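Local coordinates for unsaturated glucuronyl hydrolase (Streptococcus agalactiae, PDB 2ZZR), which hydrolyses unsaturated disaccharides of chondroitin, hyaluronan and heparin, releasing the unsaturated uronic acid from glycosaminoglycan breakdown products, at residues A353-W365 with D372-E384. Numbering follows the deposited sequence.
Sequences AGRPLLLHGVYSW and DEGNIWGDYYYLE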
loop_
_atom_site.group_PDB
_atom_site.type_symbol
_atom_site.label_atom_id
_atom_site.label_comp_id
_atom_site.label_asym_id
_atom_site.label_seq_id
_atom_site.Cartn_x
_atom_site.Cartn_y
_atom_site.Cartn_z
ATOM N N ALA A 353 -6.506 -23.393 8.380
ATOM C CA ALA A 353 -6.314 -23.165 6.947
ATOM C C ALA A 353 -7.186 -22.035 6.398
ATOM O O ALA A 353 -8.395 -21.995 6.639
ATOM C CB ALA A 353 -6.547 -24.460 6.163
ATOM N N GLY A 354 -6.549 -21.105 5.689
ATOM C CA GLY A 354 -7.255 -20.016 5.014
ATOM C C GLY A 354 -7.526 -18.752 5.813
ATOM O O GLY A 354 -8.055 -17.785 5.267
ATOM N N ARG A 355 -7.182 -18.749 7.101
ATOM C CA ARG A 355 -7.318 -17.543 7.925
ATOM C C ARG A 355 -6.310 -16.488 7.455
ATOM O O ARG A 355 -5.254 -16.837 6.920
ATOM C CB ARG A 355 -7.092 -17.851 9.411
ATOM C CG ARG A 355 -8.163 -18.723 10.078
ATOM C CD ARG A 355 -9.401 -17.956 10.498
ATOM N NE ARG A 355 -9.166 -17.055 11.630
ATOM C CZ ARG A 355 -10.124 -16.414 12.289
ATOM N NH1 ARG A 355 -9.817 -15.613 13.300
ATOM N NH2 ARG A 355 -11.395 -16.575 11.944
ATOM N N PRO A 356 -6.643 -15.195 7.641
ATOM C CA PRO A 356 -5.711 -14.128 7.299
ATOM C C PRO A 356 -4.767 -13.834 8.466
ATOM O O PRO A 356 -4.961 -14.356 9.564
ATOM C CB PRO A 356 -6.636 -12.934 7.065
ATOM C CG PRO A 356 -7.759 -13.153 8.017
ATOM C CD PRO A 356 -7.912 -14.660 8.170
ATOM N N LEU A 357 -3.755 -13.007 8.230
ATOM C CA LEU A 357 -2.867 -12.575 9.304
ATOM C C LEU A 357 -3.551 -11.534 10.177
ATOM O O LEU A 357 -3.316 -11.466 11.390
ATOM C CB LEU A 357 -1.570 -11.996 8.721
ATOM C CG LEU A 357 -0.760 -12.844 7.738
ATOM C CD1 LEU A 357 0.539 -12.147 7.408
ATOM C CD2 LEU A 357 -0.494 -14.249 8.311
ATOM N N LEU A 358 -4.407 -10.734 9.543
ATOM C CA LEU A 358 -5.013 -9.561 10.150
ATOM C C LEU A 358 -6.509 -9.542 9.837
ATOM O O LEU A 358 -6.909 -9.720 8.687
ATOM C CB LEU A 358 -4.333 -8.296 9.597
ATOM C CG LEU A 358 -4.697 -6.909 10.144
ATOM C CD1 LEU A 358 -4.207 -6.701 11.571
ATOM C CD2 LEU A 358 -4.134 -5.817 9.230
ATOM N N LEU A 359 -7.322 -9.325 10.866
ATOM C CA LEU A 359 -8.775 -9.311 10.720
ATOM C C LEU A 359 -9.316 -7.891 10.571
ATOM O O LEU A 359 -8.582 -6.920 10.739
ATOM C CB LEU A 359 -9.430 -9.999 11.923
ATOM C CG LEU A 359 -9.062 -11.460 12.217
ATOM C CD1 LEU A 359 -9.568 -11.884 13.597
ATOM C CD2 LEU A 359 -9.583 -12.397 11.144
ATOM N N HIS A 360 -10.603 -7.791 10.244
ATOM C CA HIS A 360 -11.358 -6.537 10.261
ATOM C C HIS A 360 -10.877 -5.470 9.271
ATOM O O HIS A 360 -10.633 -4.322 9.642
ATOM C CB HIS A 360 -11.484 -5.982 11.693
ATOM C CG HIS A 360 -11.932 -7.005 12.693
ATOM N ND1 HIS A 360 -13.198 -7.553 12.677
ATOM C CD2 HIS A 360 -11.282 -7.585 13.729
ATOM C CE1 HIS A 360 -13.309 -8.425 13.665
ATOM N NE2 HIS A 360 -12.159 -8.465 14.317
ATOM N N GLY A 361 -10.743 -5.878 8.012
ATOM C CA GLY A 361 -10.539 -4.944 6.906
ATOM C C GLY A 361 -11.848 -4.729 6.166
ATOM O O GLY A 361 -12.834 -5.432 6.418
ATOM N N VAL A 362 -11.863 -3.738 5.278
ATOM C CA VAL A 362 -12.975 -3.527 4.349
ATOM C C VAL A 362 -12.404 -3.286 2.960
ATOM O O VAL A 362 -11.648 -2.338 2.740
ATOM C CB VAL A 362 -13.904 -2.357 4.769
ATOM C CG1 VAL A 362 -14.956 -2.076 3.684
ATOM C CG2 VAL A 362 -14.601 -2.670 6.086
ATOM N N TYR A 363 -12.757 -4.173 2.035
ATOM C CA TYR A 363 -12.298 -4.087 0.658
ATOM C C TYR A 363 -13.100 -3.031 -0.115
ATOM O O TYR A 363 -12.557 -1.990 -0.488
ATOM C CB TYR A 363 -12.363 -5.474 0.010
ATOM C CG TYR A 363 -11.927 -5.593 -1.438
ATOM C CD1 TYR A 363 -11.218 -4.578 -2.089
ATOM C CD2 TYR A 363 -12.202 -6.758 -2.154
ATOM C CE1 TYR A 363 -10.815 -4.718 -3.417
ATOM C CE2 TYR A 363 -11.806 -6.905 -3.470
ATOM C CZ TYR A 363 -11.115 -5.890 -4.096
ATOM O OH TYR A 363 -10.720 -6.047 -5.405
ATOM N N SER A 364 -14.389 -3.292 -0.331
ATOM C CA SER A 364 -15.260 -2.346 -1.027
ATOM C C SER A 364 -16.650 -2.385 -0.397
ATOM O O SER A 364 -17.432 -3.302 -0.650
ATOM C CB SER A 364 -15.320 -2.666 -2.524
ATOM O OG SER A 364 -16.003 -1.640 -3.232
ATOM N N TRP A 365 -16.941 -1.396 0.443
ATOM C CA TRP A 365 -18.157 -1.402 1.260
ATOM C C TRP A 365 -19.447 -1.401 0.432
ATOM O O TRP A 365 -20.349 -2.202 0.681
ATOM C CB TRP A 365 -18.141 -0.221 2.224
ATOM C CG TRP A 365 -19.201 -0.258 3.285
ATOM C CD1 TRP A 365 -19.168 -0.969 4.451
ATOM C CD2 TRP A 365 -20.440 0.460 3.286
ATOM N NE1 TRP A 365 -20.311 -0.741 5.176
ATOM C CE2 TRP A 365 -21.108 0.135 4.487
ATOM C CE3 TRP A 365 -21.048 1.353 2.392
ATOM C CZ2 TRP A 365 -22.363 0.663 4.816
ATOM C CZ3 TRP A 365 -22.297 1.880 2.720
ATOM C CH2 TRP A 365 -22.937 1.533 3.925
ATOM N N ASP A 372 -15.647 -6.255 6.579
ATOM C CA ASP A 372 -15.253 -6.856 7.862
ATOM C C ASP A 372 -14.679 -8.253 7.633
ATOM O O ASP A 372 -15.149 -9.262 8.187
ATOM C CB ASP A 372 -16.404 -6.853 8.881
ATOM C CG ASP A 372 -15.932 -7.128 10.298
ATOM O OD1 ASP A 372 -14.740 -6.889 10.598
ATOM O OD2 ASP A 372 -16.754 -7.592 11.118
ATOM N N GLU A 373 -13.656 -8.285 6.786
ATOM C CA GLU A 373 -12.961 -9.497 6.399
ATOM C C GLU A 373 -11.467 -9.203 6.379
ATOM O O GLU A 373 -11.061 -8.051 6.239
ATOM C CB GLU A 373 -13.392 -9.921 4.995
ATOM C CG GLU A 373 -14.869 -10.294 4.859
ATOM C CD GLU A 373 -15.184 -11.693 5.371
ATOM O OE1 GLU A 373 -16.381 -12.057 5.372
ATOM O OE2 GLU A 373 -14.247 -12.431 5.758
ATOM N N GLY A 374 -10.651 -10.243 6.510
ATOM C CA GLY A 374 -9.233 -10.109 6.225
ATOM C C GLY A 374 -9.039 -9.842 4.742
ATOM O O GLY A 374 -9.876 -10.221 3.909
ATOM N N ASN A 375 -7.950 -9.167 4.401
ATOM C CA ASN A 375 -7.581 -9.011 2.999
ATOM C C ASN A 375 -6.070 -9.119 2.831
ATOM O O ASN A 375 -5.312 -8.935 3.794
ATOM C CB ASN A 375 -8.183 -7.743 2.361
ATOM C CG ASN A 375 -7.828 -6.462 3.109
ATOM O OD1 ASN A 375 -8.704 -5.700 3.531
ATOM N ND2 ASN A 375 -6.542 -6.210 3.256
ATOM N N ILE A 376 -5.643 -9.455 1.621
ATOM C CA ILE A 376 -4.255 -9.865 1.422
ATOM C C ILE A 376 -3.262 -8.696 1.456
ATOM O O ILE A 376 -2.117 -8.873 1.881
ATOM C CB ILE A 376 -4.085 -10.773 0.172
ATOM C CG1 ILE A 376 -2.713 -11.472 0.162
ATOM C CG2 ILE A 376 -4.364 -10.001 -1.131
ATOM C CD1 ILE A 376 -2.443 -12.331 1.415
ATOM N N TRP A 377 -3.696 -7.509 1.031
ATOM C CA TRP A 377 -2.815 -6.331 1.144
ATOM C C TRP A 377 -2.675 -5.876 2.605
ATOM O O TRP A 377 -1.599 -5.452 3.029
ATOM C CB TRP A 377 -3.269 -5.177 0.228
ATOM C CG TRP A 377 -4.659 -4.714 0.504
ATOM C CD1 TRP A 377 -5.037 -3.678 1.311
ATOM C CD2 TRP A 377 -5.865 -5.279 -0.021
ATOM N NE1 TRP A 377 -6.415 -3.565 1.321
ATOM C CE2 TRP A 377 -6.943 -4.535 0.509
ATOM C CE3 TRP A 377 -6.138 -6.347 -0.890
ATOM C CZ2 TRP A 377 -8.277 -4.822 0.199
ATOM C CZ3 TRP A 377 -7.465 -6.633 -1.196
ATOM C CH2 TRP A 377 -8.513 -5.876 -0.645
ATOM N N GLY A 378 -3.757 -5.984 3.373
ATOM C CA GLY A 378 -3.713 -5.708 4.810
ATOM C C GLY A 378 -2.772 -6.668 5.514
ATOM O O GLY A 378 -1.976 -6.255 6.360
ATOM N N ASP A 379 -2.847 -7.948 5.152
ATOM C CA ASP A 379 -1.911 -8.950 5.674
ATOM C C ASP A 379 -0.478 -8.580 5.322
ATOM O O ASP A 379 0.410 -8.603 6.185
ATOM C CB ASP A 379 -2.213 -10.329 5.090
ATOM C CG ASP A 379 -3.448 -10.970 5.695
ATOM O OD1 ASP A 379 -4.120 -10.346 6.547
ATOM O OD2 ASP A 379 -3.740 -12.123 5.308
ATOM N N TYR A 380 -0.269 -8.236 4.051
ATOM C CA TYR A 380 1.049 -7.878 3.565
ATOM C C TYR A 380 1.632 -6.661 4.312
ATOM O O TYR A 380 2.765 -6.724 4.809
ATOM C CB TYR A 380 1.093 -7.650 2.035
ATOM C CG TYR A 380 2.454 -7.117 1.685
ATOM C CD1 TYR A 380 2.677 -5.746 1.607
ATOM C CD2 TYR A 380 3.548 -7.977 1.560
ATOM C CE1 TYR A 380 3.939 -5.239 1.368
ATOM C CE2 TYR A 380 4.825 -7.476 1.314
ATOM C CZ TYR A 380 5.007 -6.102 1.229
ATOM O OH TYR A 380 6.245 -5.561 1.006
ATOM N N TYR A 381 0.878 -5.562 4.380
ATOM C CA TYR A 381 1.405 -4.341 5.007
ATOM C C TYR A 381 1.568 -4.467 6.526
ATOM O O TYR A 381 2.460 -3.849 7.118
ATOM C CB TYR A 381 0.593 -3.099 4.606
ATOM C CG TYR A 381 0.778 -2.744 3.145
ATOM C CD1 TYR A 381 2.025 -2.343 2.657
ATOM C CD2 TYR A 381 -0.296 -2.804 2.247
ATOM C CE1 TYR A 381 2.206 -2.030 1.311
ATOM C CE2 TYR A 381 -0.125 -2.486 0.909
ATOM C CZ TYR A 381 1.117 -2.096 0.449
ATOM O OH TYR A 381 1.283 -1.792 -0.873
ATOM N N TYR A 382 0.724 -5.286 7.147
ATOM C CA TYR A 382 0.885 -5.605 8.561
ATOM C C TYR A 382 2.231 -6.305 8.789
ATOM O O TYR A 382 3.030 -5.880 9.630
ATOM C CB TYR A 382 -0.288 -6.467 9.048
ATOM C CG TYR A 382 -0.105 -7.073 10.422
ATOM C CD1 TYR A 382 -0.014 -6.267 11.558
ATOM C CD2 TYR A 382 -0.043 -8.459 10.584
ATOM C CE1 TYR A 382 0.149 -6.826 12.824
ATOM C CE2 TYR A 382 0.114 -9.031 11.848
ATOM C CZ TYR A 382 0.212 -8.208 12.957
ATOM O OH TYR A 382 0.364 -8.755 14.212
ATOM N N LEU A 383 2.490 -7.363 8.025
ATOM C CA LEU A 383 3.769 -8.065 8.128
ATOM C C LEU A 383 4.957 -7.177 7.713
ATOM O O LEU A 383 6.018 -7.236 8.328
ATOM C CB LEU A 383 3.747 -9.377 7.343
ATOM C CG LEU A 383 4.952 -10.311 7.481
ATOM C CD1 LEU A 383 5.217 -10.655 8.948
ATOM C CD2 LEU A 383 4.723 -11.571 6.653
ATOM N N GLU A 384 4.775 -6.339 6.692
ATOM C CA GLU A 384 5.832 -5.397 6.313
ATOM C C GLU A 384 6.148 -4.436 7.462
ATOM O O GLU A 384 7.322 -4.132 7.713
ATOM C CB GLU A 384 5.486 -4.623 5.034
ATOM C CG GLU A 384 6.702 -3.911 4.460
ATOM C CD GLU A 384 6.339 -2.831 3.467
ATOM O OE1 GLU A 384 6.104 -3.171 2.294
ATOM O OE2 GLU A 384 6.317 -1.646 3.862
HETATM O O HOH W 1 -6.182 -8.360 6.493
HETATM O O HOH W 2 -12.460 -9.944 9.912
#
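Asp-379, in the first turn of helix 376-390, pushes its carboxylate against the bend of the chain at Leu-357 and Leu-358 and takes a backbone N-H on each oxygen. Leu-357 N reaches OD2 at 3.1 Å, nearly straight, and Leu-358 N reaches OD1 of the same Asp-379 at 3.0 Å; both come from above the carboxylate plane. OD2 also accepts from Tyr-60 OH, and a water sits within hydrogen-bonding distance of OD1, Leu-358 O and Asn-375 N. The two N-H groups and the Tyr-60 hydroxyl probably favour a charged Asp-379. Packing here is close: Pro-356 sets CB against the edge of the carboxylate, near both oxygens, and Leu-358, whose CG lies anti to the backbone N (chi1 -175°), sends CD2 to 3.6 Å from Gly-378 O while CD1 rests over one face of the Tyr-382 ring.

Further along, 353-365 pairs briefly with the residues leading into the helix. Gly-361 faces both Asp-372 and Glu-373, a G1 beta bulge in the loop before helix 376-390 of the (alpha/alpha)6 barrel, as in family 88 hydrolases, with Gly-361 N to Glu-373 O at 2.8 Å.

Beyond the bulge, Trp-377 turns the edge of its six-membered ring to the face of Tyr-363 in an edge-to-face stack, planes 63° apart, CH2 lying 3.3 Å from Tyr-363 CD1. Arg-246, probably a substrate-binding residue, lies against Trp-377 and hydrogen-bonds the carbonyls of Val-362 and Tyr-363, the two residues before Ser-364, another likely substrate contact.

The looser side is the partly exposed pair His-360 and Asp-372, which lie side by side: ND1 donates to the syn lone pair of Asp-372 OD1 at 2.7 Å, in the imidazole plane. A second water accepts from His-360 N and holds Asp-372 O only weakly, at 3.3 Å.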